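PDB 2VBF: branched-chain alpha-ketoacid decarboxylase from Lactococcus lactis, which probably decarboxylates branched-chain and aromatic alpha-keto acids to aldehydes, with thiamine diphosphate and a magnesium ion as cofactors. Local coordinates for residues 24-29 with 55-60; 28-33 with 164-169; 81-84 with 88-91; 437-442 with 468-473; 464-469 with 514-519. All blocks are in the same frame, centred on the assembly; numbering follows the deposited sequence. Where two conformers were deposited one is given.

Contact 1: residues 24-29 with 55-60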
# COMPACT_ATOMS: atom_id res chain seq x y z
N MET A 24 -20.08 12.12 -29.38
CA MET A 24 -19.40 10.90 -29.91
C MET A 24 -19.29 9.85 -28.80
O MET A 24 -18.88 10.16 -27.67
CB MET A 24 -18.01 11.26 -30.44
CG MET A 24 -17.24 10.08 -31.08
SD MET A 24 -15.59 10.52 -31.73
CE MET A 24 -14.64 10.66 -30.21
N TYR A 25 -19.67 8.61 -29.12
CA TYR A 25 -19.49 7.45 -28.22
C TYR A 25 -18.02 7.06 -28.24
O TYR A 25 -17.40 7.01 -29.31
CB TYR A 25 -20.38 6.28 -28.66
CG TYR A 25 -20.46 5.09 -27.71
CD1 TYR A 25 -21.44 5.03 -26.71
CD2 TYR A 25 -19.59 4.01 -27.83
CE1 TYR A 25 -21.53 3.93 -25.85
CE2 TYR A 25 -19.68 2.91 -26.97
CZ TYR A 25 -20.64 2.87 -25.99
OH TYR A 25 -20.73 1.77 -25.17
N THR A 26 -17.47 6.77 -27.06
CA THR A 26 -16.03 6.59 -26.89
C THR A 26 -15.68 5.26 -26.23
O THR A 26 -16.54 4.56 -25.68
CB THR A 26 -15.44 7.69 -25.98
OG1 THR A 26 -15.98 7.54 -24.66
CG2 THR A 26 -15.73 9.10 -26.51
N VAL A 27 -14.39 4.95 -26.24
CA VAL A 27 -13.87 3.76 -25.55
C VAL A 27 -14.23 3.82 -24.05
O VAL A 27 -14.62 2.81 -23.45
CB VAL A 27 -12.34 3.68 -25.73
CG1 VAL A 27 -11.72 2.65 -24.80
CG2 VAL A 27 -11.98 3.41 -27.22
N GLY A 28 -14.12 5.00 -23.44
CA GLY A 28 -14.56 5.20 -22.05
C GLY A 28 -16.00 4.80 -21.81
O GLY A 28 -16.32 4.10 -20.85
N ASP A 29 -16.89 5.23 -22.71
CA ASP A 29 -18.30 4.84 -22.65
C ASP A 29 -18.49 3.33 -22.79
O ASP A 29 -19.29 2.72 -22.08
CB ASP A 29 -19.11 5.55 -23.75
CG ASP A 29 -19.03 7.06 -23.65
OD1 ASP A 29 -19.26 7.61 -22.56
OD2 ASP A 29 -18.72 7.71 -24.67
N LEU A 55 -12.30 9.85 -15.56
CA LEU A 55 -13.09 10.18 -14.37
C LEU A 55 -14.30 11.06 -14.70
O LEU A 55 -15.40 10.80 -14.20
CB LEU A 55 -12.24 10.86 -13.27
CG LEU A 55 -11.92 9.98 -12.07
CD1 LEU A 55 -10.92 10.68 -11.15
CD2 LEU A 55 -13.18 9.59 -11.32
N ASP A 56 -14.11 12.04 -15.57
CA ASP A 56 -15.22 12.90 -16.00
C ASP A 56 -16.36 12.03 -16.53
O ASP A 56 -17.53 12.31 -16.27
CB ASP A 56 -14.79 13.87 -17.10
CG ASP A 56 -13.85 14.95 -16.61
OD1 ASP A 56 -13.86 15.28 -15.41
OD2 ASP A 56 -13.11 15.48 -17.46
N GLN A 57 -16.01 10.98 -17.27
CA GLN A 57 -17.01 10.09 -17.86
C GLN A 57 -17.76 9.30 -16.81
O GLN A 57 -18.97 9.07 -16.95
CB GLN A 57 -16.36 9.15 -18.89
CG GLN A 57 -15.69 9.90 -20.02
CD GLN A 57 -15.02 9.00 -21.04
OE1 GLN A 57 -14.04 8.32 -20.73
NE2 GLN A 57 -15.52 9.03 -22.27
N ILE A 58 -17.05 8.90 -15.76
CA ILE A 58 -17.67 8.21 -14.63
C ILE A 58 -18.65 9.15 -13.92
O ILE A 58 -19.75 8.74 -13.59
CB ILE A 58 -16.65 7.71 -13.59
CG1 ILE A 58 -15.69 6.69 -14.22
CG2 ILE A 58 -17.39 7.10 -12.39
CD1 ILE A 58 -14.55 6.21 -13.31
N ILE A 59 -18.22 10.39 -13.69
CA ILE A 59 -19.05 11.37 -13.00
C ILE A 59 -20.33 11.63 -13.80
O ILE A 59 -21.41 11.75 -13.22
CB ILE A 59 -18.30 12.72 -12.76
CG1 ILE A 59 -17.13 12.54 -11.79
CG2 ILE A 59 -19.28 13.79 -12.24
CD1 ILE A 59 -17.52 12.03 -10.42
N SER A 60 -20.20 11.67 -15.12
CA SER A 60 -21.34 11.98 -16.00
C SER A 60 -22.38 10.86 -16.10
O SER A 60 -23.52 11.12 -16.48
CB SER A 60 -20.83 12.32 -17.40
OG SER A 60 -20.14 13.55 -17.40
O HOH W 1 -18.25 10.20 -22.53
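Gln57 makes the whole reach of helix segment 55-60 toward Thr26, Gly28 and Asp29. Along that segment, Asp56 comes first and turns to the dimer interface, where it bonds to His489 and Tyr495 of the second subunit. At the next residue, Gln57, the chain runs straight out beyond CG (chi2 179°), long enough to bring its amide to the start of the neighbouring helix. There NE2 lies 2.9 Å from Thr26 OG1, a weak, bent hydrogen bond (129° at the hydrogen), and a water ties the same NE2 to Asp29 OD1. The other arm, OE1, rests 3.4 Å from Gly28 CA, where a side-chain carbon would collide with it; glycine suits the spot. One residue on, Ile58 packs on Leu32 of the neighbouring helix. Thr26 OG1 also accepts from Asp29 N (3.2 Å) and donates to Asp29 OD2 (2.7 Å), while Thr26 N bonds to OD2 as well. With a valine in place of Thr26, Asp29 N would probably lose its cap and the Gln57 amide its direct partner. The reciprocal Thr26-Asp29 pairing is a capping box, beginning helix 27-37 of the N-terminal cofactor-binding domain.

Contact 2: residues 28-33 with 164-169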
# COMPACT_ATOMS: atom_id res chain seq x y z
N GLY A 28 -14.12 5.00 -23.44
CA GLY A 28 -14.56 5.20 -22.05
C GLY A 28 -16.00 4.80 -21.81
O GLY A 28 -16.32 4.10 -20.85
N ASP A 29 -16.89 5.23 -22.71
CA ASP A 29 -18.30 4.84 -22.65
C ASP A 29 -18.49 3.33 -22.79
O ASP A 29 -19.29 2.72 -22.08
CB ASP A 29 -19.11 5.55 -23.75
CG ASP A 29 -19.03 7.06 -23.65
OD1 ASP A 29 -19.26 7.61 -22.56
OD2 ASP A 29 -18.72 7.71 -24.67
N TYR A 30 -17.74 2.73 -23.71
CA TYR A 30 -17.79 1.28 -23.95
C TYR A 30 -17.44 0.50 -22.68
O TYR A 30 -18.18 -0.41 -22.26
CB TYR A 30 -16.84 0.90 -25.08
CG TYR A 30 -17.04 -0.51 -25.61
CD1 TYR A 30 -17.80 -0.73 -26.75
CD2 TYR A 30 -16.46 -1.60 -24.99
CE1 TYR A 30 -17.99 -2.01 -27.24
CE2 TYR A 30 -16.64 -2.89 -25.48
CZ TYR A 30 -17.41 -3.08 -26.61
OH TYR A 30 -17.61 -4.35 -27.12
N LEU A 31 -16.33 0.89 -22.06
CA LEU A 31 -15.87 0.28 -20.81
C LEU A 31 -16.91 0.42 -19.71
O LEU A 31 -17.26 -0.56 -19.05
CB LEU A 31 -14.54 0.88 -20.39
CG LEU A 31 -13.88 0.37 -19.10
CD1 LEU A 31 -13.85 -1.15 -19.07
CD2 LEU A 31 -12.46 0.94 -19.00
N LEU A 32 -17.45 1.63 -19.54
CA LEU A 32 -18.42 1.88 -18.50
C LEU A 32 -19.74 1.12 -18.77
O LEU A 32 -20.37 0.62 -17.84
CB LEU A 32 -18.63 3.39 -18.31
CG LEU A 32 -17.41 4.16 -17.74
CD1 LEU A 32 -17.63 5.66 -17.78
CD2 LEU A 32 -17.12 3.71 -16.32
N ASP A 33 -20.12 1.01 -20.04
CA ASP A 33 -21.29 0.21 -20.40
C ASP A 33 -21.10 -1.25 -19.99
O ASP A 33 -22.00 -1.86 -19.40
CB ASP A 33 -21.60 0.31 -21.89
CG ASP A 33 -22.45 1.53 -22.26
OD1 ASP A 33 -22.92 2.25 -21.36
OD2 ASP A 33 -22.64 1.77 -23.46
N ASN A 164 -7.68 -1.63 -30.61
CA ASN A 164 -7.88 -2.89 -29.91
C ASN A 164 -8.92 -2.84 -28.79
O ASN A 164 -9.34 -3.89 -28.30
CB ASN A 164 -6.54 -3.50 -29.43
CG ASN A 164 -6.03 -2.92 -28.11
OD1 ASN A 164 -6.77 -2.29 -27.36
ND2 ASN A 164 -4.76 -3.19 -27.81
N ALA A 165 -9.37 -1.64 -28.43
CA ALA A 165 -10.02 -1.43 -27.13
C ALA A 165 -11.27 -2.26 -26.90
O ALA A 165 -11.39 -2.91 -25.86
CB ALA A 165 -10.33 0.05 -26.91
N THR A 166 -12.22 -2.24 -27.83
CA THR A 166 -13.46 -2.95 -27.62
C THR A 166 -13.22 -4.46 -27.49
O THR A 166 -13.79 -5.08 -26.60
CB THR A 166 -14.55 -2.65 -28.69
OG1 THR A 166 -14.07 -2.99 -29.99
CG2 THR A 166 -14.94 -1.17 -28.64
N TYR A 167 -12.39 -5.05 -28.36
CA TYR A 167 -12.12 -6.49 -28.26
C TYR A 167 -11.36 -6.86 -26.99
O TYR A 167 -11.66 -7.86 -26.34
CB TYR A 167 -11.34 -7.04 -29.47
CG TYR A 167 -10.79 -8.42 -29.13
CD1 TYR A 167 -11.62 -9.54 -29.17
CD2 TYR A 167 -9.48 -8.59 -28.69
CE1 TYR A 167 -11.15 -10.80 -28.82
CE2 TYR A 167 -9.00 -9.84 -28.33
CZ TYR A 167 -9.84 -10.94 -28.39
OH TYR A 167 -9.36 -12.18 -28.06
N GLU A 168 -10.37 -6.03 -26.64
CA GLU A 168 -9.56 -6.26 -25.45
C GLU A 168 -10.35 -6.12 -24.15
O GLU A 168 -10.23 -6.94 -23.23
CB GLU A 168 -8.34 -5.34 -25.44
CG GLU A 168 -7.25 -5.77 -26.42
CD GLU A 168 -6.59 -7.08 -26.03
OE1 GLU A 168 -5.75 -7.07 -25.11
OE2 GLU A 168 -6.90 -8.11 -26.65
N ILE A 169 -11.19 -5.09 -24.08
CA ILE A 169 -12.09 -4.95 -22.94
C ILE A 169 -12.97 -6.18 -22.80
O ILE A 169 -13.11 -6.75 -21.71
CB ILE A 169 -12.97 -3.68 -23.07
CG1 ILE A 169 -12.11 -2.44 -22.84
CG2 ILE A 169 -14.17 -3.74 -22.13
CD1 ILE A 169 -12.79 -1.13 -23.24
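Tyr30 and Thr166 make the tight part of this helix pair. The methyl CG2 of Thr166 sits almost exactly over the middle of the Tyr30 ring, 3.5 Å from its centroid and 14° off the normal, a CH-pi contact on one face. Both first torsions serve it: Tyr30 has CG opposite its own backbone nitrogen (chi1 -167°), which swings the ring across to helix 165-179, while Thr166 has CG2 anti to its carbonyl carbon, beside the backbone nitrogen, which turns the methyl to the ring. Thr166 CB follows the methyl down, 3.6 Å from Tyr30 CZ. A beta-branched residue suits this place because its methyl is held close to the backbone and set squarely over the ring face.

The flank of Ile169 and Leu31 is buried, with somewhat longer contacts. Ile169 CD1 lies 3.9 Å from Leu31 CB and 4.1 Å from Tyr30 CD2, while its branch CG2 reaches Leu31 CD1 at 4.0 Å. The solvent side lies at Thr166, which is partly exposed. The axes of the two helix segments approach to 10.2 Å at an angle of 21°, nearly side by side, so ring and methyls fill the gap between the first helix of the domain and the helix linking strands 156-159 and 183-188. The only polar group of Tyr30's side chain, its hydroxyl, is bonded to Asp170 beyond the segment. Cohesion between the two segments therefore rests on shape and dispersion, and the ring's direction is fixed at its far end by the bond to Asp170.

Contact 3: residues 81-84 with 88-91; sequences GYAR and AAAF
Tyr82 presents the edge of its ring to the backbone of Ala88, with the carbonyl oxygen close to the ring plane: Tyr82 CD2 is 3.3 Å from Ala88 O, and CE2 of the same ring is 3.4 Å from it. No polar partner for this buried oxygen is found in the model, so the slightly positive ring hydrogens probably offer it a little compensation. The ring is brought there by chi1 of -173°, with CG opposite the backbone nitrogen. The same carbon, Tyr82 CD2, also lies 3.7 Å from the methyl Ala89 CB, which points toward the helix. Beside it Ala83 CB meets Ala89 CB at 3.8 Å, methyl against methyl. Small residues suit this junction, since the CA atoms of Ala83 and Ala88 are 4.5 Å apart and the chain has just turned round. Farther out, Tyr82 OH is bonded to Glu42 and to the backbone of Glu41, and the ring meets Phe44 edge-to-face, so tyrosine serves with both its flat side group and its hydroxyl. The arrangement is the return of a beta-alpha-beta crossover: strand 65-68 leads into helix 72-86, which passes strand 42-45 and turns straight into strand 89-94 of the parallel sheet.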
# COMPACT_ATOMS: atom_id res chain seq x y z
N GLY A 81 -14.24 -6.19 -1.08
CA GLY A 81 -15.47 -6.32 -0.30
C GLY A 81 -16.74 -6.13 -1.10
O GLY A 81 -17.70 -6.88 -0.97
N TYR A 82 -16.74 -5.12 -1.96
CA TYR A 82 -17.88 -4.88 -2.85
C TYR A 82 -18.12 -6.09 -3.75
O TYR A 82 -19.27 -6.50 -3.93
CB TYR A 82 -17.60 -3.64 -3.67
CG TYR A 82 -18.71 -3.11 -4.56
CD1 TYR A 82 -19.53 -2.07 -4.13
CD2 TYR A 82 -18.88 -3.57 -5.86
CE1 TYR A 82 -20.53 -1.53 -4.96
CE2 TYR A 82 -19.86 -3.05 -6.69
CZ TYR A 82 -20.69 -2.03 -6.24
OH TYR A 82 -21.67 -1.49 -7.09
N ALA A 83 -17.04 -6.67 -4.28
CA ALA A 83 -17.15 -7.84 -5.16
C ALA A 83 -17.75 -9.03 -4.43
O ALA A 83 -18.54 -9.78 -5.01
CB ALA A 83 -15.79 -8.20 -5.76
N ARG A 84 -17.36 -9.23 -3.17
CA ARG A 84 -17.90 -10.32 -2.38
C ARG A 84 -19.43 -10.29 -2.27
O ARG A 84 -20.05 -11.33 -2.12
CB ARG A 84 -17.26 -10.37 -1.00
CG ARG A 84 -15.83 -10.83 -1.07
CD ARG A 84 -15.14 -10.71 0.26
NE ARG A 84 -13.72 -11.06 0.19
CZ ARG A 84 -13.14 -12.04 0.88
NH1 ARG A 84 -13.84 -12.85 1.64
NH2 ARG A 84 -11.83 -12.21 0.78
N ALA A 88 -19.34 -8.45 -8.60
CA ALA A 88 -18.41 -7.82 -9.52
C ALA A 88 -18.00 -6.49 -8.91
O ALA A 88 -18.75 -5.91 -8.14
CB ALA A 88 -19.04 -7.62 -10.91
N ALA A 89 -16.80 -6.01 -9.24
CA ALA A 89 -16.36 -4.69 -8.77
C ALA A 89 -15.33 -4.06 -9.70
O ALA A 89 -14.72 -4.74 -10.51
CB ALA A 89 -15.79 -4.81 -7.37
N ALA A 90 -15.16 -2.76 -9.55
CA ALA A 90 -14.11 -2.02 -10.25
C ALA A 90 -13.52 -0.89 -9.42
O ALA A 90 -14.21 -0.22 -8.62
CB ALA A 90 -14.65 -1.46 -11.59
N PHE A 91 -12.22 -0.69 -9.57
CA PHE A 91 -11.57 0.51 -9.04
C PHE A 91 -10.56 1.07 -10.05
O PHE A 91 -10.12 0.36 -10.95
CB PHE A 91 -10.98 0.29 -7.65
CG PHE A 91 -9.73 -0.56 -7.61
CD1 PHE A 91 -8.47 0.03 -7.47
CD2 PHE A 91 -9.81 -1.94 -7.66
CE1 PHE A 91 -7.33 -0.74 -7.43
CE2 PHE A 91 -8.67 -2.73 -7.60
CZ PHE A 91 -7.42 -2.13 -7.49

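Contact 4: residues 437-442 with 468-473; sequences SQIADK and EKLNPI
Ile439 lays its CG1 against the isopropyl end of Leu470, 3.7 Å from Leu470 CD2 and 3.9 Å from Leu470 CD1. Its terminal CD1 carries on past the same fork, 4.0 Å from Leu470 CD1, so the two side chains cross obliquely with several carbons in touch. Leu470 has CG opposite its carbonyl carbon (chi1 -55°), which turns the fork toward the helix. Branched aliphatic residues suit a place like this, where Ile439 is also covered by Tyr82, Phe44 and Ile67 of the N-terminal cofactor-binding domain. In the fold, the contact sets the last turn of helix 430-440, just before strand 445-451, against the loop that leads from helix 462-467 into strand 473-478; these strands are neighbours in the parallel sheet of the C-terminal domain. The loop leaves its helix at Lys469, and Leu470 follows at once. One residue before Ile439, Gln438 bends at chi2 (62°) and brings OE1 within 4.0 Å of Pro472 CA. That is packing, for the amide's bonds go elsewhere: NE2 donates to Ser444 O, just before strand 445-451, and OE1 accepts from His446 N, at the start of that strand.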
# COMPACT_ATOMS: atom_id res chain seq x y z
N SER A 437 -18.59 -3.59 0.84
CA SER A 437 -19.68 -4.55 0.91
C SER A 437 -20.98 -3.86 1.37
O SER A 437 -22.05 -4.14 0.82
CB SER A 437 -19.31 -5.69 1.86
OG SER A 437 -20.33 -6.68 1.90
N GLN A 438 -20.88 -2.96 2.34
CA GLN A 438 -22.05 -2.20 2.81
C GLN A 438 -22.67 -1.34 1.72
O GLN A 438 -23.90 -1.22 1.66
CB GLN A 438 -21.68 -1.34 4.02
CG GLN A 438 -22.83 -0.54 4.62
CD GLN A 438 -23.95 -1.41 5.16
OE1 GLN A 438 -23.98 -1.72 6.35
NE2 GLN A 438 -24.88 -1.82 4.29
N ILE A 439 -21.83 -0.73 0.87
CA ILE A 439 -22.27 0.05 -0.29
C ILE A 439 -22.95 -0.89 -1.30
O ILE A 439 -23.99 -0.54 -1.88
CB ILE A 439 -21.07 0.79 -0.95
CG1 ILE A 439 -20.60 1.93 -0.04
CG2 ILE A 439 -21.44 1.32 -2.34
CD1 ILE A 439 -19.21 2.50 -0.37
N ALA A 440 -22.37 -2.08 -1.48
CA ALA A 440 -22.90 -3.08 -2.42
C ALA A 440 -24.33 -3.53 -2.08
O ALA A 440 -25.15 -3.72 -2.99
CB ALA A 440 -21.95 -4.30 -2.48
N ASP A 441 -24.61 -3.75 -0.80
CA ASP A 441 -25.95 -4.13 -0.33
C ASP A 441 -26.34 -3.28 0.87
O ASP A 441 -26.10 -3.66 2.03
CB ASP A 441 -26.02 -5.62 0.02
CG ASP A 441 -27.46 -6.10 0.32
OD1 ASP A 441 -28.39 -5.26 0.32
OD2 ASP A 441 -27.66 -7.31 0.54
N LYS A 442 -26.98 -2.15 0.59
CA LYS A 442 -27.36 -1.23 1.66
C LYS A 442 -28.51 -1.76 2.52
O LYS A 442 -28.80 -1.19 3.57
CB LYS A 442 -27.71 0.15 1.08
CG LYS A 442 -29.02 0.22 0.33
N GLU A 468 -20.19 9.30 2.56
CA GLU A 468 -21.19 8.43 1.92
C GLU A 468 -22.39 8.09 2.81
O GLU A 468 -23.34 7.44 2.36
CB GLU A 468 -20.52 7.14 1.44
CG GLU A 468 -19.37 7.37 0.47
CD GLU A 468 -19.80 8.06 -0.80
OE1 GLU A 468 -20.93 7.81 -1.26
OE2 GLU A 468 -19.00 8.86 -1.34
N LYS A 469 -22.34 8.53 4.07
CA LYS A 469 -23.42 8.32 5.03
C LYS A 469 -23.78 6.85 5.23
O LYS A 469 -24.95 6.46 5.30
CB LYS A 469 -24.65 9.17 4.63
CG LYS A 469 -24.35 10.65 4.65
CD LYS A 469 -25.57 11.48 4.31
CE LYS A 469 -25.19 12.94 4.22
NZ LYS A 469 -24.27 13.19 3.08
N LEU A 470 -22.74 6.03 5.34
CA LEU A 470 -22.89 4.60 5.56
C LEU A 470 -23.21 4.38 7.02
O LEU A 470 -22.71 5.09 7.88
CB LEU A 470 -21.61 3.87 5.17
CG LEU A 470 -21.11 4.12 3.75
CD1 LEU A 470 -19.85 3.31 3.48
CD2 LEU A 470 -22.18 3.82 2.73
N ASN A 471 -24.03 3.36 7.30
CA ASN A 471 -24.50 3.10 8.65
C ASN A 471 -24.08 1.75 9.23
O ASN A 471 -24.86 1.11 9.91
CB ASN A 471 -26.02 3.22 8.67
CG ASN A 471 -26.48 4.60 8.34
OD1 ASN A 471 -25.91 5.58 8.83
ND2 ASN A 471 -27.53 4.70 7.53
N PRO A 472 -22.81 1.33 9.02
CA PRO A 472 -22.42 0.06 9.61
C PRO A 472 -22.25 0.19 11.12
O PRO A 472 -22.19 1.30 11.64
CB PRO A 472 -21.07 -0.20 8.95
CG PRO A 472 -20.51 1.13 8.82
CD PRO A 472 -21.67 1.96 8.33
N ILE A 473 -22.14 -0.95 11.80
CA ILE A 473 -21.83 -0.99 13.22
C ILE A 473 -20.40 -1.53 13.33
O ILE A 473 -20.14 -2.69 12.98
CB ILE A 473 -22.81 -1.89 13.99
CG1 ILE A 473 -24.26 -1.42 13.77
CG2 ILE A 473 -22.43 -1.94 15.50
CD1 ILE A 473 -25.31 -2.42 14.25

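Contact 5: residues 464-469 with 514-519; sequences LSIREK and EDRVVS
The guanidinium of Arg516 lies with one face on the backbone of Lys469, whose CA stands 3.4 Å above the plane and toward its rim; Lys469 C is 3.4 Å from Arg516 NH1. At the edge, in the plane, a water accepts from Arg516 NH1 (3.0 Å) and donates to Ser465 O (2.9 Å). The other flat pair lies within 464-469: Arg467 meets Glu468 side-on, NE and NH2 both gripping OE2, with NE 2.9 Å from it. Arg516 bends at chi2 (90°) and chi3 (-55°), which folds the chain over the helix end and brings CD to 3.5 Å from Ile466 O. Its NH2 is bonded to Asn471 OD1. Arginine suits the place because its flat head can cover backbone while its nitrogens take the oxygens round about, and a positive charge near the carbonyl end of a helix is likely to be favourable. Lys469 turns its own amine away. Ile466 CG1 also touches Val517 CG2 at 4.3 Å. A leucine in place of Arg516 would probably leave Asn471 OD1 and the bridging water without their donor and uncover the Lys469 backbone. Lys469, at phi 58°, closes helix 462-467 in a Schellman motif, here covered by a residue leading into strand 517-522, at the edge of the C-terminal domain's parallel sheet within this chain.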
# COMPACT_ATOMS: atom_id res chain seq x y z
N LEU A 464 -14.43 8.61 3.99
CA LEU A 464 -15.39 8.08 3.03
C LEU A 464 -16.69 7.63 3.70
O LEU A 464 -17.77 7.91 3.20
CB LEU A 464 -14.74 6.91 2.27
CG LEU A 464 -15.58 6.15 1.24
CD1 LEU A 464 -14.66 5.42 0.24
CD2 LEU A 464 -16.55 5.17 1.89
N SER A 465 -16.58 6.91 4.81
CA SER A 465 -17.77 6.37 5.47
C SER A 465 -18.72 7.51 5.89
O SER A 465 -19.93 7.36 5.83
CB SER A 465 -17.41 5.47 6.66
OG SER A 465 -16.93 6.20 7.78
N ILE A 466 -18.13 8.63 6.29
CA ILE A 466 -18.87 9.79 6.75
C ILE A 466 -19.51 10.50 5.57
O ILE A 466 -20.73 10.76 5.57
CB ILE A 466 -17.93 10.76 7.53
CG1 ILE A 466 -17.48 10.09 8.84
CG2 ILE A 466 -18.62 12.09 7.82
CD1 ILE A 466 -16.26 10.73 9.50
N ARG A 467 -18.71 10.76 4.54
CA ARG A 467 -19.20 11.40 3.32
C ARG A 467 -20.34 10.62 2.67
O ARG A 467 -21.33 11.22 2.24
CB ARG A 467 -18.08 11.59 2.29
CG ARG A 467 -18.52 12.29 1.01
CD ARG A 467 -17.42 12.28 -0.04
NE ARG A 467 -17.17 10.91 -0.47
CZ ARG A 467 -15.99 10.38 -0.77
NH1 ARG A 467 -14.87 11.08 -0.69
NH2 ARG A 467 -15.93 9.10 -1.13
N GLU A 468 -20.19 9.30 2.56
CA GLU A 468 -21.19 8.43 1.92
C GLU A 468 -22.39 8.09 2.81
O GLU A 468 -23.34 7.44 2.36
CB GLU A 468 -20.52 7.14 1.44
CG GLU A 468 -19.37 7.37 0.47
CD GLU A 468 -19.80 8.06 -0.80
OE1 GLU A 468 -20.93 7.81 -1.26
OE2 GLU A 468 -19.00 8.86 -1.34
N LYS A 469 -22.34 8.53 4.07
CA LYS A 469 -23.42 8.32 5.03
C LYS A 469 -23.78 6.85 5.23
O LYS A 469 -24.95 6.46 5.30
CB LYS A 469 -24.65 9.17 4.63
CG LYS A 469 -24.35 10.65 4.65
CD LYS A 469 -25.57 11.48 4.31
CE LYS A 469 -25.19 12.94 4.22
NZ LYS A 469 -24.27 13.19 3.08
N GLU A 514 -22.58 14.06 15.60
CA GLU A 514 -23.33 13.10 16.40
C GLU A 514 -24.58 12.57 15.68
O GLU A 514 -25.08 11.50 16.03
CB GLU A 514 -23.73 13.73 17.75
CG GLU A 514 -22.55 13.97 18.69
CD GLU A 514 -22.95 14.66 19.99
OE1 GLU A 514 -23.86 15.53 19.98
OE2 GLU A 514 -22.34 14.34 21.04
N ASP A 515 -25.07 13.31 14.70
CA ASP A 515 -26.22 12.85 13.90
C ASP A 515 -25.82 11.89 12.76
O ASP A 515 -26.68 11.40 12.03
CB ASP A 515 -27.01 14.04 13.34
CG ASP A 515 -26.23 14.85 12.34
OD1 ASP A 515 -25.12 15.32 12.70
OD2 ASP A 515 -26.72 15.05 11.21
N ARG A 516 -24.52 11.63 12.62
CA ARG A 516 -24.00 10.73 11.58
C ARG A 516 -23.38 9.49 12.23
O ARG A 516 -23.74 8.35 11.92
CB ARG A 516 -22.97 11.47 10.72
CG ARG A 516 -22.21 10.61 9.70
CD ARG A 516 -22.91 10.54 8.34
NE ARG A 516 -24.29 10.08 8.47
CZ ARG A 516 -24.69 8.81 8.52
NH1 ARG A 516 -23.83 7.80 8.46
NH2 ARG A 516 -25.98 8.54 8.65
N VAL A 517 -22.44 9.72 13.14
CA VAL A 517 -21.75 8.65 13.86
C VAL A 517 -21.96 8.76 15.36
O VAL A 517 -21.75 9.84 15.94
CB VAL A 517 -20.23 8.66 13.60
CG1 VAL A 517 -19.59 7.41 14.21
CG2 VAL A 517 -19.95 8.75 12.11
N VAL A 518 -22.36 7.66 15.98
CA VAL A 518 -22.42 7.53 17.43
C VAL A 518 -21.20 6.74 17.92
O VAL A 518 -21.02 5.56 17.55
CB VAL A 518 -23.69 6.82 17.89
CG1 VAL A 518 -23.73 6.71 19.40
CG2 VAL A 518 -24.93 7.56 17.36
N SER A 519 -20.39 7.37 18.76
CA SER A 519 -19.17 6.74 19.28
C SER A 519 -19.30 6.37 20.75
O SER A 519 -19.89 7.12 21.54
CB SER A 519 -17.98 7.66 19.05
OG SER A 519 -17.83 7.93 17.66
O HOH W 2 -20.87 7.71 8.57

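From the N terminus, the start of helix 27-37 opens two loops, from 24-29 and from 28-33. Contact 1 closes the shorter at 55-60, and contact 2, sharing Gly28 and Asp29 with it, closes the longer at 164-169, bringing the first helix beside two later ones around the N-terminal sheet. Contact 3 is a short turn that falls within the span of contact 2, joining helix 72-86 to strand 89-94. After the central domain the chain reaches the C-terminal sheet, where contact 4 and contact 5 overlap: 464-469 opens the loop of contact 5 before 468-473 closes that of contact 4. Contacts 3 and 4 touch, Tyr82 against Ala440, where the N-terminal and C-terminal domains meet.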